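Local coordinates for VP4 protein (Tellina virus 1, PDB 3P06) that probably cleaves the viral polyprotein as a serine protease and is captured here as an intramolecular acyl-enzyme, at residues 53-58 with 70-75; 45-50 with 65-70; 118-123 with 176-181; 6-11 with 29-34. All coordinates share one frame; numbering follows the deposited sequence.

Contacts 1, 2 and 4 all reach one mixed sheet. Contacts 1 and 2 sit near its 45-48 edge with centres about 7 Å apart; they share Leu70 and meet through backbone pairing of Ile55 with Ala47. Contact 4 joins strands 9-18 and 21-31 further in and touches contact 1 where Gly32 N faces Ala75 O. Contact 3, about 27 Å from contact 2 between centres and across the middle of the chain, holds the urea and meets contact 4 through Val123 with Leu11 and Thr118 with Gly9. The side chains of Leu70 and Ala29 each lie about 11 Å from that of Ser102, the predicted nucleophile.

Contact 1. Residues 53-58 with 70-75; sequences GTIYGL and LPIKGA
Ile55 places its CG1 opposite the carbonyl carbon and beside the backbone N (chi1 -53°), and with chi2 extended (162°) the chain carries CD1 out to Ile72 and Leu70. Ile72 also has CG1 anti to the carbonyl carbon, and its extended chi2 sends CD1 toward Ile55; the two end methyls meet, Ile55 CD1 to Ile72 CD1 at 3.8 Å, the chains crossing at about a right angle. Leu70, which crosses Ile55 at a similar angle, brings its CD1 branch to 3.9 Å from Ile55 CD1. This cluster continues into helix 104-111, since Ile72 packs on Ala107 and Leu70 on Cys108. Strand 54-58 and strand 75-81 lie parallel side by side in the mixed sheet, and the chain crosses from one to the other through the short helix 64-67; the contact is the place where this crossover comes home and the second strand begins. Thr54 N donates to Gly74 O at 3.0 Å and 159°, reaching the oxygen from above the carbonyl plane. In return, Ala75 CA lies 3.2 Å from Thr54 O in a CA-H...O contact. Gly53, having no side chain, lets its CA settle against the turning loop: CA is 3.1 Å from Ile72 O and 3.4 Å from Lys73 O. Asp111 holds the loop at Lys73 and Gly74, OD2 taking the amide of Lys73 and OD1 that of Gly74. On the face that carries Thr54 and Ala75, the methyl of Ala75 comes up to the edge of the Tyr56 ring, CB to CE2 4.1 Å.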
loop_
_atom_site.group_PDB
_atom_site.type_symbol
_atom_site.label_atom_id
_atom_site.label_comp_id
_atom_site.label_asym_id
_atom_site.label_seq_id
_atom_site.Cartn_x
_atom_site.Cartn_y
_atom_site.Cartn_z
ATOM N N GLY A 53 6.399 5.080 15.676
ATOM C CA GLY A 53 6.570 4.132 14.564
ATOM C C GLY A 53 7.633 4.642 13.565
ATOM O O GLY A 53 8.137 5.757 13.701
ATOM N N THR A 54 7.994 3.833 12.571
ATOM C CA THR A 54 8.982 4.247 11.551
ATOM C C THR A 54 8.472 3.718 10.217
ATOM O O THR A 54 8.141 2.505 10.137
ATOM C CB THR A 54 10.408 3.622 11.786
ATOM O OG1 THR A 54 10.897 3.928 13.088
ATOM C CG2 THR A 54 11.399 4.218 10.785
ATOM N N ILE A 55 8.346 4.577 9.185
ATOM C CA ILE A 55 7.865 4.104 7.912
ATOM C C ILE A 55 9.027 4.333 6.908
ATOM O O ILE A 55 9.484 5.470 6.692
ATOM C CB ILE A 55 6.644 4.939 7.491
ATOM C CG1 ILE A 55 5.550 4.969 8.610
ATOM C CG2 ILE A 55 6.037 4.447 6.149
ATOM C CD1 ILE A 55 4.559 6.097 8.414
ATOM N N TYR A 56 9.411 3.277 6.221
ATOM C CA TYR A 56 10.459 3.276 5.217
ATOM C C TYR A 56 9.858 3.178 3.837
ATOM O O TYR A 56 8.767 2.656 3.666
ATOM C CB TYR A 56 11.367 2.010 5.432
ATOM C CG TYR A 56 12.012 1.878 6.800
ATOM C CD1 TYR A 56 13.332 2.321 7.008
ATOM C CD2 TYR A 56 11.302 1.298 7.910
ATOM C CE1 TYR A 56 13.958 2.165 8.240
ATOM C CE2 TYR A 56 11.937 1.121 9.181
ATOM C CZ TYR A 56 13.248 1.578 9.331
ATOM O OH TYR A 56 13.888 1.458 10.522
ATOM N N GLY A 57 10.635 3.582 2.821
ATOM C CA GLY A 57 10.284 3.323 1.431
ATOM C C GLY A 57 9.662 4.607 0.817
ATOM O O GLY A 57 9.247 4.589 -0.318
ATOM N N LEU A 58 9.608 5.704 1.579
ATOM C CA LEU A 58 9.022 6.973 1.120
ATOM C C LEU A 58 9.981 7.815 0.323
ATOM O O LEU A 58 11.170 7.675 0.500
ATOM C CB LEU A 58 8.525 7.806 2.313
ATOM C CG LEU A 58 7.628 7.003 3.243
ATOM C CD1 LEU A 58 7.146 7.876 4.423
ATOM C CD2 LEU A 58 6.414 6.356 2.470
ATOM N N LEU A 70 0.680 9.844 11.609
ATOM C CA LEU A 70 -0.007 8.556 11.585
ATOM C C LEU A 70 0.129 7.794 12.918
ATOM O O LEU A 70 1.181 7.838 13.548
ATOM C CB LEU A 70 0.477 7.671 10.401
ATOM C CG LEU A 70 0.172 8.225 9.023
ATOM C CD1 LEU A 70 0.979 7.493 7.879
ATOM C CD2 LEU A 70 -1.331 8.166 8.807
ATOM N N PRO A 71 -0.940 7.083 13.321
ATOM C CA PRO A 71 -0.951 6.274 14.572
ATOM C C PRO A 71 -0.307 4.900 14.317
ATOM O O PRO A 71 -0.932 3.880 14.513
ATOM C CB PRO A 71 -2.459 6.146 14.912
ATOM C CG PRO A 71 -3.151 6.345 13.574
ATOM C CD PRO A 71 -2.218 7.022 12.581
ATOM N N ILE A 72 0.895 4.889 13.770
ATOM C CA ILE A 72 1.609 3.652 13.487
ATOM C C ILE A 72 2.681 3.568 14.594
ATOM O O ILE A 72 3.466 4.532 14.794
ATOM C CB ILE A 72 2.248 3.710 12.068
ATOM C CG1 ILE A 72 1.146 3.649 10.987
ATOM C CG2 ILE A 72 3.342 2.632 11.902
ATOM C CD1 ILE A 72 1.639 3.920 9.612
ATOM N N LYS A 73 2.695 2.439 15.320
ATOM C CA LYS A 73 3.666 2.262 16.432
ATOM C C LYS A 73 4.861 1.401 16.049
ATOM O O LYS A 73 5.905 1.559 16.626
ATOM C CB LYS A 73 2.963 1.703 17.690
ATOM C CG LYS A 73 1.711 2.518 17.962
ATOM C CD LYS A 73 1.151 2.316 19.314
ATOM C CE LYS A 73 0.290 1.078 19.384
ATOM N NZ LYS A 73 0.015 0.868 20.850
ATOM N N GLY A 74 4.719 0.515 15.074
ATOM C CA GLY A 74 5.833 -0.354 14.697
ATOM C C GLY A 74 6.546 0.125 13.414
ATOM O O GLY A 74 6.396 1.310 12.993
ATOM N N ALA A 75 7.320 -0.760 12.792
ATOM C CA ALA A 75 8.027 -0.417 11.535
ATOM C C ALA A 75 7.158 -0.856 10.361
ATOM O O ALA A 75 6.548 -1.941 10.428
ATOM C CB ALA A 75 9.417 -1.075 11.498
#

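Contact 2. Residues 45-50 with 65-70; sequences RIAQTV and DEAEKL
Glu68 O receives Val50 N at 2.7 Å, in its carbonyl plane and with an N-H...O angle of 152°. The same oxygen has Thr49 CA at 3.3 Å as a CA-H...O partner, and Val50 CG2 rests against it, so the chain leaving strand 45-48 is fastened to Glu68, within the type I turn from Ala67 to Leu70. Thr49 lays CG2 3.6 Å from Ala67 O; its chi1 of 71° puts OG1 between the backbone N and the carbonyl carbon, and that hydroxyl is hydrogen-bonded to Ile72 O and Gly53 N. Glu68 runs alongside the strand end, its CB 3.4 Å from Gln48 O. A water accepts from Gln48 N at 2.8 Å, while its link to Glu68 OE2 is too short to be trusted. Deeper in, Ala47 CB and Ala67 CB meet at 3.8 Å, two small methyls that let strand and helix come close. Strand 45-48 is an edge strand of the mixed sheet, pairing antiparallel with 54-58; helix 64-67 lies against it with Ile64 also on Ala47, and Trp103 packs on Ala67 and Leu70.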
loop_
_atom_site.group_PDB
_atom_site.type_symbol
_atom_site.label_atom_id
_atom_site.label_comp_id
_atom_site.label_asym_id
_atom_site.label_seq_id
_atom_site.Cartn_x
_atom_site.Cartn_y
_atom_site.Cartn_z
ATOM N N ARG A 45 13.614 8.186 1.938
ATOM C CA ARG A 45 13.199 9.017 3.056
ATOM C C ARG A 45 12.429 8.165 4.095
ATOM O O ARG A 45 11.661 7.240 3.757
ATOM C CB ARG A 45 12.458 10.288 2.556
ATOM C CG ARG A 45 11.563 10.971 3.576
ATOM C CD ARG A 45 12.305 11.766 4.775
ATOM N NE ARG A 45 13.384 12.695 4.399
ATOM C CZ ARG A 45 13.234 14.005 4.129
ATOM N NH1 ARG A 45 12.027 14.570 4.149
ATOM N NH2 ARG A 45 14.311 14.756 3.831
ATOM N N ILE A 46 12.658 8.434 5.369
ATOM C CA ILE A 46 11.971 7.664 6.392
ATOM C C ILE A 46 11.077 8.627 7.181
ATOM O O ILE A 46 11.479 9.758 7.369
ATOM C CB ILE A 46 13.027 7.061 7.344
ATOM C CG1 ILE A 46 13.937 5.986 6.649
ATOM C CG2 ILE A 46 12.371 6.470 8.642
ATOM C CD1 ILE A 46 15.234 5.738 7.642
ATOM N N ALA A 47 9.885 8.219 7.592
ATOM C CA ALA A 47 9.001 9.053 8.419
ATOM C C ALA A 47 8.946 8.418 9.810
ATOM O O ALA A 47 8.599 7.230 9.946
ATOM C CB ALA A 47 7.615 9.090 7.819
ATOM N N GLN A 48 9.347 9.149 10.840
ATOM C CA GLN A 48 9.131 8.696 12.224
ATOM C C GLN A 48 7.803 9.317 12.694
ATOM O O GLN A 48 7.586 10.528 12.476
ATOM C CB GLN A 48 10.265 9.205 13.106
ATOM C CG GLN A 48 11.585 8.625 12.611
ATOM C CD GLN A 48 12.714 9.076 13.457
ATOM O OE1 GLN A 48 12.959 10.277 13.621
ATOM N NE2 GLN A 48 13.386 8.115 14.058
ATOM N N THR A 49 6.938 8.528 13.316
ATOM C CA THR A 49 5.612 9.030 13.613
ATOM C C THR A 49 5.498 9.447 15.031
ATOM O O THR A 49 6.268 9.000 15.913
ATOM C CB THR A 49 4.519 8.004 13.414
ATOM O OG1 THR A 49 4.658 7.041 14.454
ATOM C CG2 THR A 49 4.625 7.296 12.010
ATOM N N VAL A 50 4.474 10.244 15.296
ATOM C CA VAL A 50 4.211 10.653 16.686
ATOM C C VAL A 50 3.970 9.501 17.661
ATOM O O VAL A 50 4.267 9.658 18.841
ATOM C CB VAL A 50 3.087 11.664 16.787
ATOM C CG1 VAL A 50 3.617 13.080 16.311
ATOM C CG2 VAL A 50 1.772 11.119 16.053
ATOM N N ASP A 65 5.111 15.383 6.723
ATOM C CA ASP A 65 4.380 15.926 7.873
ATOM C C ASP A 65 3.091 15.153 8.165
ATOM O O ASP A 65 2.770 14.920 9.323
ATOM C CB ASP A 65 4.018 17.420 7.658
ATOM C CG ASP A 65 5.257 18.344 7.650
ATOM O OD1 ASP A 65 6.355 17.891 8.044
ATOM O OD2 ASP A 65 5.146 19.534 7.248
ATOM N N GLU A 66 2.317 14.810 7.121
ATOM C CA GLU A 66 1.134 13.979 7.301
ATOM C C GLU A 66 1.523 12.524 7.667
ATOM O O GLU A 66 0.850 11.910 8.458
ATOM C CB GLU A 66 0.264 13.980 6.027
ATOM C CG GLU A 66 -1.138 13.381 6.212
ATOM C CD GLU A 66 -1.936 13.246 4.856
ATOM O OE1 GLU A 66 -1.834 14.146 3.989
ATOM O OE2 GLU A 66 -2.654 12.236 4.689
ATOM N N ALA A 67 2.565 11.970 7.047
ATOM C CA ALA A 67 3.064 10.643 7.424
ATOM C C ALA A 67 3.454 10.605 8.939
ATOM O O ALA A 67 3.182 9.602 9.627
ATOM C CB ALA A 67 4.277 10.212 6.523
ATOM N N GLU A 68 4.086 11.681 9.451
ATOM C CA GLU A 68 4.547 11.719 10.870
ATOM C C GLU A 68 3.377 11.789 11.877
ATOM O O GLU A 68 3.569 11.541 13.065
ATOM C CB GLU A 68 5.508 12.879 11.134
ATOM C CG GLU A 68 6.869 12.650 10.572
ATOM C CD GLU A 68 7.666 13.941 10.502
ATOM O OE1 GLU A 68 7.090 15.045 10.624
ATOM O OE2 GLU A 68 8.877 13.857 10.250
ATOM N N LYS A 69 2.172 12.107 11.401
ATOM C CA LYS A 69 1.014 12.177 12.304
ATOM C C LYS A 69 0.236 10.867 12.365
ATOM O O LYS A 69 -0.751 10.784 13.075
ATOM C CB LYS A 69 0.118 13.317 11.903
ATOM C CG LYS A 69 0.727 14.688 12.272
ATOM C CD LYS A 69 -0.229 15.830 11.965
ATOM C CE LYS A 69 0.048 16.423 10.582
ATOM N NZ LYS A 69 -0.201 17.909 10.549
ATOM N N LEU A 70 0.680 9.844 11.609
ATOM C CA LEU A 70 -0.007 8.556 11.585
ATOM C C LEU A 70 0.129 7.794 12.918
ATOM O O LEU A 70 1.181 7.838 13.548
ATOM C CB LEU A 70 0.477 7.671 10.401
ATOM C CG LEU A 70 0.172 8.225 9.023
ATOM C CD1 LEU A 70 0.979 7.493 7.879
ATOM C CD2 LEU A 70 -1.331 8.166 8.807
HETATM O O HOH W 1 10.164 11.792 10.204
#

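Contact 3. Residues 118-123 with 176-181; sequences TPFLMV and KPWRKP. With URE (urea), chain G.
The two segments run nearly at right angles, 118-121 and 176-180 being 89° apart end to end, and Phe120, the centre of an inverse gamma turn, ties them by giving its N-H to Lys176 O at 2.8 Å. Trp178 adds a second tie with its side chain: NE1 donates to Thr118 O at 2.7 Å along an almost straight line (176°), with the oxygen in the plane of the indole, which fixes how that ring is turned. The backbone of Phe120 sets CB over the tryptophan, and CG anti to the backbone N (chi1 -176°) turns the phenyl ring toward the benzo part. CB stands squarely over the five-membered ring in a CH-pi contact, 3.8 Å from the centroid, while CD1 leans over the benzo part with CE3 of Trp178 3.5 Å away; the rings themselves meet obliquely. Here the turn leading into strand 122-123, an outer strand of a small parallel sheet, is covered by the loop that joins helix 166-173 to strand 183-184. That loop passes along one face of the phenyl ring, with Arg179 N 3.6 Å from Phe120 CD2, and Lys180 CE lies at the ring's edge. A bound urea sits at the start of the same loop. It accepts from Lys176 N through its own oxygen at 2.9 Å, and its N2 makes a weak bond to Lys176 O at 3.1 Å, so the carbonyl that receives Phe120 N serves the ligand too. Pro119, Val173 and Gly174 are also part of this pocket.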
loop_
_atom_site.group_PDB
_atom_site.type_symbol
_atom_site.label_atom_id
_atom_site.label_comp_id
_atom_site.label_asym_id
_atom_site.label_seq_id
_atom_site.Cartn_x
_atom_site.Cartn_y
_atom_site.Cartn_z
ATOM N N THR A 118 -1.684 -11.643 5.212
ATOM C CA THR A 118 -2.117 -10.436 4.456
ATOM C C THR A 118 -3.566 -10.679 4.039
ATOM O O THR A 118 -3.879 -11.794 3.577
ATOM C CB THR A 118 -1.245 -10.364 3.192
ATOM O OG1 THR A 118 0.118 -10.163 3.594
ATOM C CG2 THR A 118 -1.695 -9.293 2.218
ATOM N N PRO A 119 -4.469 -9.679 4.217
ATOM C CA PRO A 119 -5.860 -9.844 3.803
ATOM C C PRO A 119 -5.986 -9.849 2.260
ATOM O O PRO A 119 -5.182 -9.218 1.551
ATOM C CB PRO A 119 -6.566 -8.557 4.355
ATOM C CG PRO A 119 -5.539 -7.587 4.517
ATOM C CD PRO A 119 -4.244 -8.372 4.879
ATOM N N PHE A 120 -6.998 -10.528 1.754
ATOM C CA PHE A 120 -7.206 -10.542 0.325
ATOM C C PHE A 120 -8.069 -9.337 0.011
ATOM O O PHE A 120 -9.268 -9.477 -0.225
ATOM C CB PHE A 120 -7.882 -11.837 -0.063
ATOM C CG PHE A 120 -8.070 -12.011 -1.531
ATOM C CD1 PHE A 120 -6.984 -12.102 -2.374
ATOM C CD2 PHE A 120 -9.369 -12.120 -2.077
ATOM C CE1 PHE A 120 -7.165 -12.252 -3.767
ATOM C CE2 PHE A 120 -9.533 -12.266 -3.494
ATOM C CZ PHE A 120 -8.437 -12.363 -4.298
ATOM N N LEU A 121 -7.452 -8.155 0.036
ATOM C CA LEU A 121 -8.177 -6.940 -0.113
ATOM C C LEU A 121 -7.148 -5.844 -0.267
ATOM O O LEU A 121 -6.163 -5.806 0.478
ATOM C CB LEU A 121 -8.991 -6.676 1.154
ATOM C CG LEU A 121 -9.916 -5.448 1.135
ATOM C CD1 LEU A 121 -11.111 -5.692 0.287
ATOM C CD2 LEU A 121 -10.369 -5.012 2.532
HETATM N N MSE A 122 -7.350 -4.937 -1.198
HETATM C CA MSE A 122 -6.398 -3.842 -1.355
HETATM C C MSE A 122 -7.014 -2.646 -0.662
HETATM O O MSE A 122 -8.263 -2.548 -0.548
HETATM C CB MSE A 122 -6.198 -3.518 -2.835
HETATM C CG MSE A 122 -5.590 -4.712 -3.602
HETATM SE SE MSE A 122 -5.175 -4.059 -5.441
HETATM C CE MSE A 122 -3.397 -3.434 -4.958
ATOM N N VAL A 123 -6.171 -1.726 -0.220
ATOM C CA VAL A 123 -6.722 -0.584 0.498
ATOM C C VAL A 123 -6.137 0.731 -0.036
ATOM O O VAL A 123 -4.950 0.804 -0.266
ATOM C CB VAL A 123 -6.433 -0.773 2.019
ATOM C CG1 VAL A 123 -6.767 0.504 2.803
ATOM C CG2 VAL A 123 -7.225 -2.035 2.589
ATOM N N LYS A 176 -10.549 -11.475 5.561
ATOM C CA LYS A 176 -10.537 -11.466 4.078
ATOM C C LYS A 176 -9.743 -12.640 3.494
ATOM O O LYS A 176 -8.570 -12.496 3.085
ATOM C CB LYS A 176 -10.078 -10.095 3.539
ATOM C CG LYS A 176 -11.121 -8.986 3.821
ATOM C CD LYS A 176 -12.345 -9.079 2.879
ATOM C CE LYS A 176 -13.427 -8.055 3.275
ATOM N NZ LYS A 176 -13.768 -8.102 4.734
ATOM N N PRO A 177 -10.375 -13.835 3.490
ATOM C CA PRO A 177 -9.668 -15.038 3.033
ATOM C C PRO A 177 -9.331 -14.901 1.544
ATOM O O PRO A 177 -9.991 -14.160 0.814
ATOM C CB PRO A 177 -10.677 -16.195 3.293
ATOM C CG PRO A 177 -11.994 -15.533 3.523
ATOM C CD PRO A 177 -11.793 -14.090 3.831
ATOM N N TRP A 178 -8.306 -15.618 1.122
ATOM C CA TRP A 178 -7.790 -15.576 -0.256
ATOM C C TRP A 178 -8.722 -16.402 -1.149
ATOM O O TRP A 178 -8.827 -17.641 -0.964
ATOM C CB TRP A 178 -6.324 -16.100 -0.267
ATOM C CG TRP A 178 -5.453 -14.960 0.149
ATOM C CD1 TRP A 178 -5.435 -14.357 1.404
ATOM C CD2 TRP A 178 -4.608 -14.140 -0.702
ATOM N NE1 TRP A 178 -4.568 -13.257 1.385
ATOM C CE2 TRP A 178 -4.077 -13.090 0.110
ATOM C CE3 TRP A 178 -4.237 -14.197 -2.060
ATOM C CZ2 TRP A 178 -3.183 -12.117 -0.402
ATOM C CZ3 TRP A 178 -3.377 -13.212 -2.579
ATOM C CH2 TRP A 178 -2.846 -12.187 -1.749
ATOM N N ARG A 179 -9.385 -15.760 -2.113
ATOM C CA ARG A 179 -10.262 -16.521 -3.023
ATOM C C ARG A 179 -9.445 -17.172 -4.168
ATOM O O ARG A 179 -9.936 -18.026 -4.890
ATOM C CB ARG A 179 -11.397 -15.647 -3.584
ATOM C CG ARG A 179 -12.342 -15.021 -2.535
ATOM C CD ARG A 179 -13.238 -16.064 -1.894
ATOM N NE ARG A 179 -13.821 -15.561 -0.651
ATOM C CZ ARG A 179 -14.681 -16.229 0.108
ATOM N NH1 ARG A 179 -15.093 -17.444 -0.233
ATOM N NH2 ARG A 179 -15.129 -15.673 1.220
ATOM N N LYS A 180 -8.194 -16.779 -4.330
ATOM C CA LYS A 180 -7.296 -17.546 -5.201
ATOM C C LYS A 180 -5.891 -17.517 -4.600
ATOM O O LYS A 180 -5.671 -16.828 -3.620
ATOM C CB LYS A 180 -7.326 -17.028 -6.651
ATOM C CG LYS A 180 -6.902 -15.586 -6.753
ATOM C CD LYS A 180 -7.189 -15.080 -8.152
ATOM C CE LYS A 180 -7.027 -13.586 -8.166
ATOM N NZ LYS A 180 -6.969 -13.167 -9.583
ATOM N N PRO A 181 -4.962 -18.327 -5.126
ATOM C CA PRO A 181 -3.704 -18.452 -4.375
ATOM C C PRO A 181 -2.785 -17.229 -4.400
ATOM O O PRO A 181 -1.974 -17.045 -3.489
ATOM C CB PRO A 181 -3.000 -19.690 -5.039
ATOM C CG PRO A 181 -3.753 -19.963 -6.304
ATOM C CD PRO A 181 -5.171 -19.479 -6.023
HETATM C C URE G . -7.271 -12.972 6.445
HETATM O O URE G . -7.818 -11.866 6.509
HETATM N N1 URE G . -7.220 -13.736 7.532
HETATM N N2 URE G . -6.695 -13.456 5.328
#

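Contact 4. Residues 6-11 with 29-34; sequences SAVGVL and AVKGDL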
loop_
_atom_site.group_PDB
_atom_site.type_symbol
_atom_site.label_atom_id
_atom_site.label_comp_id
_atom_site.label_asym_id
_atom_site.label_seq_id
_atom_site.Cartn_x
_atom_site.Cartn_y
_atom_site.Cartn_z
ATOM N N SER A 6 9.013 -13.682 2.586
ATOM C CA SER A 6 7.922 -13.981 3.520
ATOM C C SER A 6 7.549 -12.667 4.117
ATOM O O SER A 6 8.404 -11.986 4.608
ATOM C CB SER A 6 8.435 -14.801 4.717
ATOM O OG SER A 6 8.764 -16.060 4.254
ATOM N N ALA A 7 6.299 -12.311 4.153
ATOM C CA ALA A 7 5.944 -10.950 4.567
ATOM C C ALA A 7 4.486 -10.929 4.773
ATOM O O ALA A 7 3.719 -11.623 4.081
ATOM C CB ALA A 7 6.266 -9.944 3.434
ATOM N N VAL A 8 4.095 -10.076 5.685
ATOM C CA VAL A 8 2.692 -9.859 5.943
ATOM C C VAL A 8 2.493 -8.335 5.916
ATOM O O VAL A 8 3.353 -7.599 6.389
ATOM C CB VAL A 8 2.312 -10.534 7.293
ATOM C CG1 VAL A 8 0.985 -10.018 7.848
ATOM C CG2 VAL A 8 2.248 -12.086 7.083
ATOM N N GLY A 9 1.400 -7.885 5.326
ATOM C CA GLY A 9 1.095 -6.472 5.297
ATOM C C GLY A 9 -0.202 -6.233 4.565
ATOM O O GLY A 9 -1.055 -7.130 4.500
ATOM N N VAL A 10 -0.370 -5.029 4.004
ATOM C CA VAL A 10 -1.623 -4.713 3.344
ATOM C C VAL A 10 -1.331 -4.073 1.968
ATOM O O VAL A 10 -0.509 -3.123 1.870
ATOM C CB VAL A 10 -2.527 -3.777 4.248
ATOM C CG1 VAL A 10 -3.762 -3.281 3.466
ATOM C CG2 VAL A 10 -2.964 -4.533 5.538
ATOM N N LEU A 11 -1.973 -4.630 0.937
ATOM C CA LEU A 11 -1.738 -4.219 -0.417
ATOM C C LEU A 11 -2.387 -2.838 -0.699
ATOM O O LEU A 11 -3.438 -2.530 -0.187
ATOM C CB LEU A 11 -2.388 -5.229 -1.367
ATOM C CG LEU A 11 -1.501 -6.488 -1.519
ATOM C CD1 LEU A 11 -2.313 -7.513 -2.243
ATOM C CD2 LEU A 11 -0.238 -6.149 -2.271
ATOM N N ALA A 29 2.230 -2.183 2.107
ATOM C CA ALA A 29 2.772 -1.610 3.352
ATOM C C ALA A 29 3.131 -2.877 4.201
ATOM O O ALA A 29 2.227 -3.535 4.737
ATOM C CB ALA A 29 1.675 -0.803 4.107
ATOM N N VAL A 30 4.418 -3.201 4.305
ATOM C CA VAL A 30 4.799 -4.475 4.898
ATOM C C VAL A 30 5.180 -4.208 6.351
ATOM O O VAL A 30 5.820 -3.186 6.690
ATOM C CB VAL A 30 6.039 -5.074 4.204
ATOM C CG1 VAL A 30 6.428 -6.523 4.853
ATOM C CG2 VAL A 30 5.850 -5.131 2.698
ATOM N N LYS A 31 4.853 -5.139 7.225
ATOM C CA LYS A 31 5.249 -4.983 8.616
ATOM C C LYS A 31 6.729 -5.272 8.774
ATOM O O LYS A 31 7.209 -6.290 8.285
ATOM C CB LYS A 31 4.478 -5.942 9.494
ATOM C CG LYS A 31 2.976 -5.634 9.525
ATOM C CD LYS A 31 2.307 -6.775 10.352
ATOM C CE LYS A 31 2.656 -6.573 11.816
ATOM N NZ LYS A 31 1.482 -5.879 12.477
ATOM N N GLY A 32 7.427 -4.394 9.499
ATOM C CA GLY A 32 8.859 -4.559 9.733
ATOM C C GLY A 32 9.709 -3.610 8.867
ATOM O O GLY A 32 9.213 -2.894 7.968
ATOM N N ASP A 33 10.996 -3.616 9.191
ATOM C CA ASP A 33 11.968 -2.844 8.534
ATOM C C ASP A 33 12.566 -3.719 7.396
ATOM O O ASP A 33 13.448 -4.569 7.635
ATOM C CB ASP A 33 13.050 -2.338 9.549
ATOM C CG ASP A 33 14.345 -1.772 8.833
ATOM O OD1 ASP A 33 15.368 -1.484 9.547
ATOM O OD2 ASP A 33 14.346 -1.552 7.579
ATOM N N LEU A 34 12.133 -3.443 6.171
ATOM C CA LEU A 34 12.643 -4.148 4.984
ATOM C C LEU A 34 13.394 -3.168 4.076
ATOM O O LEU A 34 13.514 -3.419 2.873
ATOM C CB LEU A 34 11.485 -4.850 4.235
ATOM C CG LEU A 34 10.971 -6.201 4.883
ATOM C CD1 LEU A 34 10.089 -6.011 6.157
ATOM C CD2 LEU A 34 10.145 -6.980 3.852
HETATM O O HOH W 2 6.171 -8.940 7.381
#
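Ala29 pairs with Val10 through two bonds, its N reaching Val10 O at 2.9 Å and its O accepting Val10 N at 3.1 Å, with both side chains on one face of the sheet against helix 104-111. Val30 comes next, opposite Gly9 in a non-hydrogen-bonded pair whose CA atoms are only 4.2 Å apart, a closeness that the missing side chain of Gly9 allows. With its CG1 anti to the backbone N (chi1 -178°), Val30 lays that methyl 3.7 Å from Ala7 CB. At Lys31 the amide points straight at Val8 O, 3.0 Å and 178°, and the start of the side chain brushes the same oxygen before bending away to hand NZ to Ala110 O and Leu113 O. Lys31 O then takes a hydrogen bond from a water at 3.0 Å, which itself accepts Val8 N at 2.9 Å, so water carries on the pairing where the strands part. Gly32, with a positive phi, follows and pairs through its backbone with Ala75, while Thr77 OG1 is hydrogen-bonded to its carbonyl. Strands 9-18 and 21-31 are thus the two arms of an antiparallel beta hairpin, held here at its open end within the mixed sheet of the protease.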